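Local coordinates for protein homoaconitase small subunit (Methanocaldococcus jannaschii, PDB 2PKP) that forms, with its large-subunit partner, a hydro-lyase that reversibly interconverts homocitrate, cis-homoaconitate and homoisocitrate by dehydration and hydration, at residues H36-A39 with G40-E43; R89-Y92 with R93-N97; G150-V153 with N154-K157. All coordinates share one frame; numbering follows the deposited sequence.

Interaction 1: H36-A39 with G40-E43; sequences HCMA and GIDE
Met38 and Ala39 carry this short-range contact with residues 40-43, and the two residues before them set up the turn that precedes it. His36 begins a type II beta turn: His36 O accepts from Ala39 N at 3.1 Å, while the His36 ring stacks on that of Tyr24, part of the YLRT motif. Cys37 and Met38 are the two corner residues (i+1 and i+2) of this turn. Cys37 is buried; Met38 has the positive phi (64°) that a type II turn calls for at its second corner, and its carbonyl faces the chain that follows. Two amides reach Met38 O. That of Asp42 approaches nearly along the C=O axis, Asp42 N lying 2.8 Å from Met38 O; that of Ile41 comes from above the carbonyl plane, with Ile41 N to Met38 O at 3.1 Å. In the loop between helices 30-34 and 45-48 of the aconitase swivel-type domain, this double grip closes a second bend that overlaps the first at Met38 and Ala39. The Met38 side chain, folded at chi2 and chi3, lies alongside Ile41, and its CE meets Ile41 CD1 at 4.0 Å; both also touch Phe10. Ile41 CG1 sits between its own N and carbonyl carbon (chi1 48°), which brings it to 3.7 Å from Met38 O. Ala39 closes the segment, its CA 3.8 Å from the carbonyl O of Asp42. Beyond the bend, Asp42 OD1 accepts the N-H of Asn44, capping the turn that leads into helix 45-48.

Interaction 2: R89-Y92 with R93-N97; sequences RIFY and RNAIN
Tyr92 and Ile96 lie one turn apart on helix 89-98, the helix of the beta-alpha-beta unit that links strand 81-84 to strand 101-104, and their side chains cross on its packed side. Tyr92 CE2 comes to 3.9 Å from Ile96 CG1; both residues also rest on Pro102 of the following strand. A second apolar pair lies on a neighbouring face of the helix, Phe91 CE2 standing 4.2 Å from Ala95 CB. A chi1 of 176° sets the Phe91 ring beside its own carbonyl carbon and forward along the helix, which is how CE2 reaches that methyl; the ring also packs on helix 68-75 and meets Phe61 edge-to-face. Regular i to i+4 bonds run beneath these pairs, the shortest from Ala95 N to Phe91 O at 2.8 Å. Asn94, buried against Val71, runs alongside the partly exposed Ile90, its ND2 3.7 Å from Ile90 CG2. The other flank is looser. Arg89 and Arg93 are exposed, and the Arg93 chain, bent at chi3, brings NH2 no nearer than 4.3 Å to Ile90 CG2. Back on the packed side, Ile96 CG1, anti to its own carbonyl carbon (chi1 -62°), sits 3.1 Å from Tyr92 O, the same carbonyl that accepts from Ile96 N.

Interaction 3: G150-V153 with N154-K157; sequences GGLV and NYLK
Three backbone bonds join residues 151-153 to 155-157, each reaching from an N-H to the carbonyl four residues back. Tyr155 N meets Gly151 O in the carbonyl plane at 3.1 Å, and the bond from Leu156 N to Leu152 O is shorter, 2.9 Å. Water adds one more polar link: it accepts from Asn154 N at 2.9 Å and gives only a weak bond to Gly150 O, so an amide of the first helical turn is satisfied by solvent. These bonds begin helix 152-164 straight after another helix ends. Gly150, with positive phi, completes the Schellman motif that finishes helix 141-148, and Gly151 is the N-cap of the new one. Asn154 spans the junction, its ND2 bonded to Ala149 O. Among apolar contacts, Leu152 and Leu156 cross at a slant, Leu152 CD1 lying 4.2 Å from Leu156 CG. With chi1 -173° Leu152 CG lies beside its own carbonyl carbon, and the end of a side chain whose CB starts out pointing away bends back to bring CD1 within 4.4 Å of Tyr155 CD2. An alanine at Leu156 would remove CG and both methyls, and is likely to leave Leu152 CD1 without its neighbour on that side and freer to turn. The end of the Tyr155 side chain leads off onto Leu142 and Ile146 of helix 141-148, while Asn154 and Lys157 pack against Tyr31 of the second subunit.

In the fold
Following the chain from the N terminus, interaction 1 comes first, tightening the loop between helices 30-34 and 45-48. Interaction 2 opens after strand 81-84, on the helix that returns the chain to strand 101-104, and interaction 3 lies at the start of the last helix, 152-164. Each is local and closes before the next opens, so the three stand in series; none nests in or crosses another. Interactions 1 and 3 sit on opposite sides of the chain's centre, their centres about 29 Å apart, and interaction 1 does not touch interaction 2. Interactions 2 and 3 do meet: Asn97 O lies 2.8 Å from Leu152 N, a probable hydrogen bond joining the crossover helix to the C-terminal one.

Interaction 1: H36-A39 with G40-E43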
ATOM      1  N   HIS A  36     -10.522   5.899 -14.795  1.00 23.68           N
ATOM      2  CA  HIS A  36     -11.666   5.297 -15.470  1.00 23.76           C
ATOM      3  C   HIS A  36     -11.808   3.815 -15.154  1.00 22.90           C
ATOM      4  O   HIS A  36     -12.411   3.059 -15.911  1.00 24.82           O
ATOM      5  CB  HIS A  36     -11.572   5.517 -16.980  1.00 23.65           C
ATOM      6  CG  HIS A  36     -11.642   6.962 -17.366  1.00 25.56           C
ATOM      7  ND1 HIS A  36     -10.521   7.743 -17.532  1.00 26.19           N
ATOM      8  CD2 HIS A  36     -12.705   7.790 -17.515  1.00 23.15           C
ATOM      9  CE1 HIS A  36     -10.886   8.991 -17.764  1.00 26.49           C
ATOM     10  NE2 HIS A  36     -12.206   9.048 -17.760  1.00 27.94           N
ATOM     11  N   CYS A  37     -11.257   3.413 -14.013  1.00 23.51           N
ATOM     12  CA  CYS A  37     -11.326   2.029 -13.583  1.00 21.45           C
ATOM     13  C   CYS A  37     -12.779   1.622 -13.348  1.00 21.61           C
ATOM     14  O   CYS A  37     -13.527   2.331 -12.676  1.00 21.97           O
ATOM     15  CB  CYS A  37     -10.515   1.840 -12.297  1.00 24.84           C
ATOM     16  SG  CYS A  37     -10.397   0.119 -11.760  1.00 18.65           S
ATOM     17  N   MET A  38     -13.167   0.480 -13.909  1.00 19.70           N
ATOM     18  CA  MET A  38     -14.530  -0.047 -13.777  1.00 23.76           C
ATOM     19  C   MET A  38     -15.596   0.846 -14.418  1.00 25.66           C
ATOM     20  O   MET A  38     -16.794   0.607 -14.241  1.00 25.05           O
ATOM     21  CB  MET A  38     -14.899  -0.256 -12.302  1.00 22.46           C
ATOM     22  CG  MET A  38     -13.881  -1.031 -11.493  1.00 22.36           C
ATOM     23  SD  MET A  38     -13.437  -2.582 -12.278  1.00 21.29           S
ATOM     24  CE  MET A  38     -14.928  -3.518 -12.054  1.00 18.89           C
ATOM     25  N   ALA A  39     -15.170   1.868 -15.157  1.00 26.79           N
ATOM     26  CA  ALA A  39     -16.110   2.789 -15.796  1.00 29.72           C
ATOM     27  C   ALA A  39     -17.038   2.076 -16.768  1.00 31.87           C
ATOM     28  O   ALA A  39     -18.100   2.594 -17.108  1.00 33.37           O
ATOM     29  CB  ALA A  39     -15.353   3.897 -16.521  1.00 32.44           C
ATOM     30  N   GLY A  40     -16.634   0.885 -17.201  1.00 32.98           N
ATOM     31  CA  GLY A  40     -17.437   0.113 -18.131  1.00 32.19           C
ATOM     32  C   GLY A  40     -18.756  -0.374 -17.560  1.00 34.05           C
ATOM     33  O   GLY A  40     -19.709  -0.585 -18.306  1.00 34.78           O
ATOM     34  N   ILE A  41     -18.820  -0.564 -16.245  1.00 34.61           N
ATOM     35  CA  ILE A  41     -20.054  -1.022 -15.621  1.00 34.52           C
ATOM     36  C   ILE A  41     -20.529  -0.119 -14.489  1.00 34.35           C
ATOM     37  O   ILE A  41     -21.709  -0.125 -14.141  1.00 35.82           O
ATOM     38  CB  ILE A  41     -19.924  -2.475 -15.101  1.00 36.09           C
ATOM     39  CG1 ILE A  41     -18.634  -2.645 -14.307  1.00 35.38           C
ATOM     40  CG2 ILE A  41     -19.955  -3.446 -16.273  1.00 37.85           C
ATOM     41  CD1 ILE A  41     -18.440  -4.056 -13.781  1.00 37.89           C
ATOM     42  N   ASP A  42     -19.618   0.662 -13.915  1.00 34.92           N
ATOM     43  CA  ASP A  42     -19.988   1.582 -12.846  1.00 32.83           C
ATOM     44  C   ASP A  42     -19.246   2.905 -12.984  1.00 31.40           C
ATOM     45  O   ASP A  42     -18.111   3.043 -12.543  1.00 23.99           O
ATOM     46  CB  ASP A  42     -19.703   0.967 -11.477  1.00 33.86           C
ATOM     47  CG  ASP A  42     -20.105   1.886 -10.340  1.00 38.39           C
ATOM     48  OD1 ASP A  42     -20.870   2.846 -10.591  1.00 39.30           O
ATOM     49  OD2 ASP A  42     -19.664   1.647  -9.196  1.00 40.63           O
ATOM     50  N   GLU A  43     -19.908   3.877 -13.598  1.00 33.17           N
ATOM     51  CA  GLU A  43     -19.320   5.193 -13.822  1.00 37.01           C
ATOM     52  C   GLU A  43     -19.026   5.947 -12.530  1.00 36.22           C
ATOM     53  O   GLU A  43     -18.351   6.973 -12.544  1.00 38.22           O
ATOM     54  CB  GLU A  43     -20.246   6.042 -14.697  1.00 38.35           C
ATOM     55  CG  GLU A  43     -21.614   6.316 -14.079  1.00 44.26           C
ATOM     56  CD  GLU A  43     -22.533   5.104 -14.107  1.00 47.29           C
ATOM     57  OE1 GLU A  43     -23.655   5.197 -13.564  1.00 48.57           O
ATOM     58  OE2 GLU A  43     -22.140   4.063 -14.678  1.00 48.77           O
TER

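Interaction 2: R89-Y92 with R93-N97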
ATOM      1  N   ARG A  89      -7.406 -16.317 -17.012  1.00 24.75           N
ATOM      2  CA  ARG A  89      -5.995 -16.678 -16.991  1.00 27.71           C
ATOM      3  C   ARG A  89      -5.037 -15.531 -17.284  1.00 25.46           C
ATOM      4  O   ARG A  89      -4.096 -15.302 -16.531  1.00 24.01           O
ATOM      5  CB  ARG A  89      -5.737 -17.816 -17.985  1.00 35.01           C
ATOM      6  CG  ARG A  89      -6.584 -19.057 -17.735  1.00 44.48           C
ATOM      7  CD  ARG A  89      -6.325 -20.171 -18.756  1.00 52.52           C
ATOM      8  NE  ARG A  89      -4.965 -20.704 -18.697  1.00 59.88           N
ATOM      9  CZ  ARG A  89      -3.919 -20.177 -19.328  1.00 65.25           C
ATOM     10  NH1 ARG A  89      -4.064 -19.094 -20.080  1.00 68.05           N
ATOM     11  NH2 ARG A  89      -2.721 -20.739 -19.210  1.00 66.78           N
ATOM     12  N   ILE A  90      -5.276 -14.811 -18.375  1.00 25.15           N
ATOM     13  CA  ILE A  90      -4.398 -13.715 -18.756  1.00 25.81           C
ATOM     14  C   ILE A  90      -4.389 -12.591 -17.728  1.00 25.92           C
ATOM     15  O   ILE A  90      -3.329 -12.070 -17.383  1.00 24.75           O
ATOM     16  CB  ILE A  90      -4.790 -13.156 -20.138  1.00 27.20           C
ATOM     17  CG1 ILE A  90      -4.577 -14.240 -21.202  1.00 29.88           C
ATOM     18  CG2 ILE A  90      -3.958 -11.918 -20.461  1.00 28.06           C
ATOM     19  CD1 ILE A  90      -4.938 -13.813 -22.619  1.00 30.17           C
ATOM     20  N   PHE A  91      -5.566 -12.223 -17.235  1.00 24.34           N
ATOM     21  CA  PHE A  91      -5.653 -11.163 -16.239  1.00 21.84           C
ATOM     22  C   PHE A  91      -4.829 -11.542 -15.012  1.00 19.86           C
ATOM     23  O   PHE A  91      -4.068 -10.734 -14.489  1.00 18.16           O
ATOM     24  CB  PHE A  91      -7.105 -10.939 -15.813  1.00 20.55           C
ATOM     25  CG  PHE A  91      -7.256  -9.927 -14.712  1.00 18.57           C
ATOM     26  CD1 PHE A  91      -7.370  -8.572 -15.006  1.00 16.99           C
ATOM     27  CD2 PHE A  91      -7.233 -10.325 -13.376  1.00 18.34           C
ATOM     28  CE1 PHE A  91      -7.461  -7.621 -13.987  1.00 17.27           C
ATOM     29  CE2 PHE A  91      -7.323  -9.380 -12.344  1.00 18.28           C
ATOM     30  CZ  PHE A  91      -7.435  -8.025 -12.655  1.00 17.47           C
ATOM     31  N   TYR A  92      -4.995 -12.783 -14.566  1.00 21.66           N
ATOM     32  CA  TYR A  92      -4.292 -13.291 -13.393  1.00 21.26           C
ATOM     33  C   TYR A  92      -2.788 -13.078 -13.526  1.00 23.95           C
ATOM     34  O   TYR A  92      -2.127 -12.596 -12.603  1.00 21.20           O
ATOM     35  CB  TYR A  92      -4.581 -14.781 -13.222  1.00 21.35           C
ATOM     36  CG  TYR A  92      -4.090 -15.352 -11.914  1.00 25.73           C
ATOM     37  CD1 TYR A  92      -4.919 -15.386 -10.791  1.00 25.49           C
ATOM     38  CD2 TYR A  92      -2.793 -15.847 -11.792  1.00 27.74           C
ATOM     39  CE1 TYR A  92      -4.473 -15.895  -9.587  1.00 28.81           C
ATOM     40  CE2 TYR A  92      -2.333 -16.361 -10.586  1.00 32.19           C
ATOM     41  CZ  TYR A  92      -3.176 -16.382  -9.489  1.00 33.06           C
ATOM     42  OH  TYR A  92      -2.727 -16.890  -8.290  1.00 37.06           O
ATOM     43  N   ARG A  93      -2.258 -13.448 -14.685  1.00 25.42           N
ATOM     44  CA  ARG A  93      -0.836 -13.317 -14.957  1.00 28.04           C
ATOM     45  C   ARG A  93      -0.408 -11.853 -14.923  1.00 24.86           C
ATOM     46  O   ARG A  93       0.589 -11.506 -14.282  1.00 23.15           O
ATOM     47  CB  ARG A  93      -0.513 -13.931 -16.324  1.00 34.33           C
ATOM     48  CG  ARG A  93       0.948 -13.825 -16.729  1.00 42.48           C
ATOM     49  CD  ARG A  93       1.194 -14.454 -18.095  1.00 51.13           C
ATOM     50  NE  ARG A  93       0.574 -13.709 -19.191  1.00 58.50           N
ATOM     51  CZ  ARG A  93       0.922 -12.476 -19.547  1.00 63.08           C
ATOM     52  NH1 ARG A  93       1.886 -11.843 -18.893  1.00 66.54           N
ATOM     53  NH2 ARG A  93       0.315 -11.880 -20.566  1.00 64.35           N
ATOM     54  N   ASN A  94      -1.162 -10.997 -15.607  1.00 22.79           N
ATOM     55  CA  ASN A  94      -0.845  -9.572 -15.637  1.00 21.30           C
ATOM     56  C   ASN A  94      -0.890  -8.975 -14.240  1.00 19.00           C
ATOM     57  O   ASN A  94      -0.039  -8.160 -13.876  1.00 21.23           O
ATOM     58  CB  ASN A  94      -1.816  -8.815 -16.550  1.00 23.91           C
ATOM     59  CG  ASN A  94      -1.619  -9.152 -18.018  1.00 28.28           C
ATOM     60  OD1 ASN A  94      -0.551  -9.620 -18.421  1.00 29.79           O
ATOM     61  ND2 ASN A  94      -2.643  -8.903 -18.828  1.00 26.16           N
ATOM     62  N   ALA A  95      -1.883  -9.383 -13.456  1.00 17.68           N
ATOM     63  CA  ALA A  95      -2.023  -8.875 -12.099  1.00 18.69           C
ATOM     64  C   ALA A  95      -0.763  -9.194 -11.296  1.00 17.87           C
ATOM     65  O   ALA A  95      -0.185  -8.317 -10.655  1.00 16.92           O
ATOM     66  CB  ALA A  95      -3.243  -9.493 -11.429  1.00 14.83           C
ATOM     67  N   ILE A  96      -0.347 -10.456 -11.335  1.00 20.09           N
ATOM     68  CA  ILE A  96       0.853 -10.892 -10.626  1.00 21.66           C
ATOM     69  C   ILE A  96       2.051 -10.034 -11.033  1.00 22.40           C
ATOM     70  O   ILE A  96       2.802  -9.542 -10.188  1.00 21.37           O
ATOM     71  CB  ILE A  96       1.204 -12.365 -10.954  1.00 21.44           C
ATOM     72  CG1 ILE A  96       0.081 -13.300 -10.495  1.00 21.50           C
ATOM     73  CG2 ILE A  96       2.530 -12.743 -10.298  1.00 20.86           C
ATOM     74  CD1 ILE A  96      -0.136 -13.324  -8.998  1.00 19.71           C
ATOM     75  N   ASN A  97       2.216  -9.846 -12.336  1.00 22.62           N
ATOM     76  CA  ASN A  97       3.342  -9.077 -12.846  1.00 25.00           C
ATOM     77  C   ASN A  97       3.403  -7.591 -12.502  1.00 24.87           C
ATOM     78  O   ASN A  97       4.469  -6.990 -12.618  1.00 24.73           O
ATOM     79  CB  ASN A  97       3.467  -9.288 -14.356  1.00 23.12           C
ATOM     80  CG  ASN A  97       3.877 -10.713 -14.702  1.00 27.24           C
ATOM     81  OD1 ASN A  97       4.599 -11.363 -13.941  1.00 29.22           O
ATOM     82  ND2 ASN A  97       3.435 -11.198 -15.853  1.00 28.82           N
TER

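Interaction 3: G150-V153 with N154-K157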
ATOM      1  N   GLY A 150       6.640  -7.156  -5.568  1.00 32.21           N
ATOM      2  CA  GLY A 150       5.846  -6.046  -6.070  1.00 31.16           C
ATOM      3  C   GLY A 150       5.681  -6.002  -7.580  1.00 31.76           C
ATOM      4  O   GLY A 150       5.267  -4.982  -8.138  1.00 30.21           O
ATOM      5  N   GLY A 151       5.998  -7.101  -8.253  1.00 30.76           N
ATOM      6  CA  GLY A 151       5.864  -7.124  -9.697  1.00 30.01           C
ATOM      7  C   GLY A 151       7.049  -7.781 -10.371  1.00 29.87           C
ATOM      8  O   GLY A 151       8.096  -7.975  -9.752  1.00 29.68           O
ATOM      9  N   LEU A 152       6.887  -8.117 -11.646  1.00 28.66           N
ATOM     10  CA  LEU A 152       7.939  -8.782 -12.402  1.00 32.30           C
ATOM     11  C   LEU A 152       9.233  -7.976 -12.471  1.00 36.16           C
ATOM     12  O   LEU A 152      10.323  -8.522 -12.280  1.00 35.55           O
ATOM     13  CB  LEU A 152       7.446  -9.093 -13.812  1.00 31.36           C
ATOM     14  CG  LEU A 152       8.374  -9.937 -14.692  1.00 33.58           C
ATOM     15  CD1 LEU A 152       8.773 -11.217 -13.963  1.00 33.52           C
ATOM     16  CD2 LEU A 152       7.662 -10.269 -15.993  1.00 33.07           C
ATOM     17  N   VAL A 153       9.113  -6.679 -12.742  1.00 36.87           N
ATOM     18  CA  VAL A 153      10.284  -5.815 -12.834  1.00 39.36           C
ATOM     19  C   VAL A 153      11.145  -5.908 -11.578  1.00 40.39           C
ATOM     20  O   VAL A 153      12.331  -6.238 -11.658  1.00 41.35           O
ATOM     21  CB  VAL A 153       9.876  -4.345 -13.066  1.00 41.06           C
ATOM     22  CG1 VAL A 153      11.108  -3.451 -13.056  1.00 40.65           C
ATOM     23  CG2 VAL A 153       9.149  -4.217 -14.399  1.00 40.29           C
ATOM     24  N   ASN A 154      10.555  -5.627 -10.420  1.00 39.36           N
ATOM     25  CA  ASN A 154      11.301  -5.697  -9.169  1.00 40.81           C
ATOM     26  C   ASN A 154      11.906  -7.073  -8.955  1.00 39.87           C
ATOM     27  O   ASN A 154      13.065  -7.200  -8.560  1.00 39.58           O
ATOM     28  CB  ASN A 154      10.404  -5.355  -7.981  1.00 41.75           C
ATOM     29  CG  ASN A 154      10.000  -3.905  -7.965  1.00 42.81           C
ATOM     30  OD1 ASN A 154      10.670  -3.062  -8.562  1.00 45.65           O
ATOM     31  ND2 ASN A 154       8.914  -3.599  -7.270  1.00 44.83           N
ATOM     32  N   TYR A 155      11.112  -8.107  -9.206  1.00 38.09           N
ATOM     33  CA  TYR A 155      11.586  -9.473  -9.047  1.00 37.99           C
ATOM     34  C   TYR A 155      12.884  -9.659  -9.827  1.00 38.99           C
ATOM     35  O   TYR A 155      13.858 -10.198  -9.305  1.00 36.92           O
ATOM     36  CB  TYR A 155      10.537 -10.462  -9.562  1.00 35.03           C
ATOM     37  CG  TYR A 155      11.004 -11.897  -9.581  1.00 33.88           C
ATOM     38  CD1 TYR A 155      11.010 -12.673  -8.421  1.00 35.52           C
ATOM     39  CD2 TYR A 155      11.464 -12.477 -10.762  1.00 36.05           C
ATOM     40  CE1 TYR A 155      11.465 -13.996  -8.438  1.00 36.55           C
ATOM     41  CE2 TYR A 155      11.921 -13.793 -10.791  1.00 38.23           C
ATOM     42  CZ  TYR A 155      11.919 -14.547  -9.629  1.00 38.35           C
ATOM     43  OH  TYR A 155      12.374 -15.845  -9.672  1.00 41.37           O
ATOM     44  N   LEU A 156      12.892  -9.200 -11.075  1.00 39.65           N
ATOM     45  CA  LEU A 156      14.064  -9.334 -11.929  1.00 40.97           C
ATOM     46  C   LEU A 156      15.276  -8.526 -11.486  1.00 42.21           C
ATOM     47  O   LEU A 156      16.410  -8.991 -11.613  1.00 41.73           O
ATOM     48  CB  LEU A 156      13.708  -8.974 -13.373  1.00 38.82           C
ATOM     49  CG  LEU A 156      12.740  -9.940 -14.051  1.00 37.06           C
ATOM     50  CD1 LEU A 156      12.454  -9.467 -15.462  1.00 36.54           C
ATOM     51  CD2 LEU A 156      13.341 -11.336 -14.071  1.00 36.70           C
ATOM     52  N   LYS A 157      15.062  -7.321 -10.967  1.00 44.72           N
ATOM     53  CA  LYS A 157      16.208  -6.533 -10.542  1.00 49.31           C
ATOM     54  C   LYS A 157      16.764  -7.052  -9.225  1.00 51.01           C
ATOM     55  O   LYS A 157      17.927  -6.813  -8.894  1.00 50.91           O
ATOM     56  CB  LYS A 157      15.861  -5.043 -10.450  1.00 50.90           C
ATOM     57  CG  LYS A 157      14.874  -4.637  -9.387  1.00 54.80           C
ATOM     58  CD  LYS A 157      14.709  -3.119  -9.435  1.00 58.43           C
ATOM     59  CE  LYS A 157      13.728  -2.608  -8.398  1.00 62.82           C
ATOM     60  NZ  LYS A 157      13.580  -1.125  -8.482  1.00 65.32           N
TER
HETATM   61  O   HOH W   1       7.792  -4.838 -10.556  1.00 33.11           O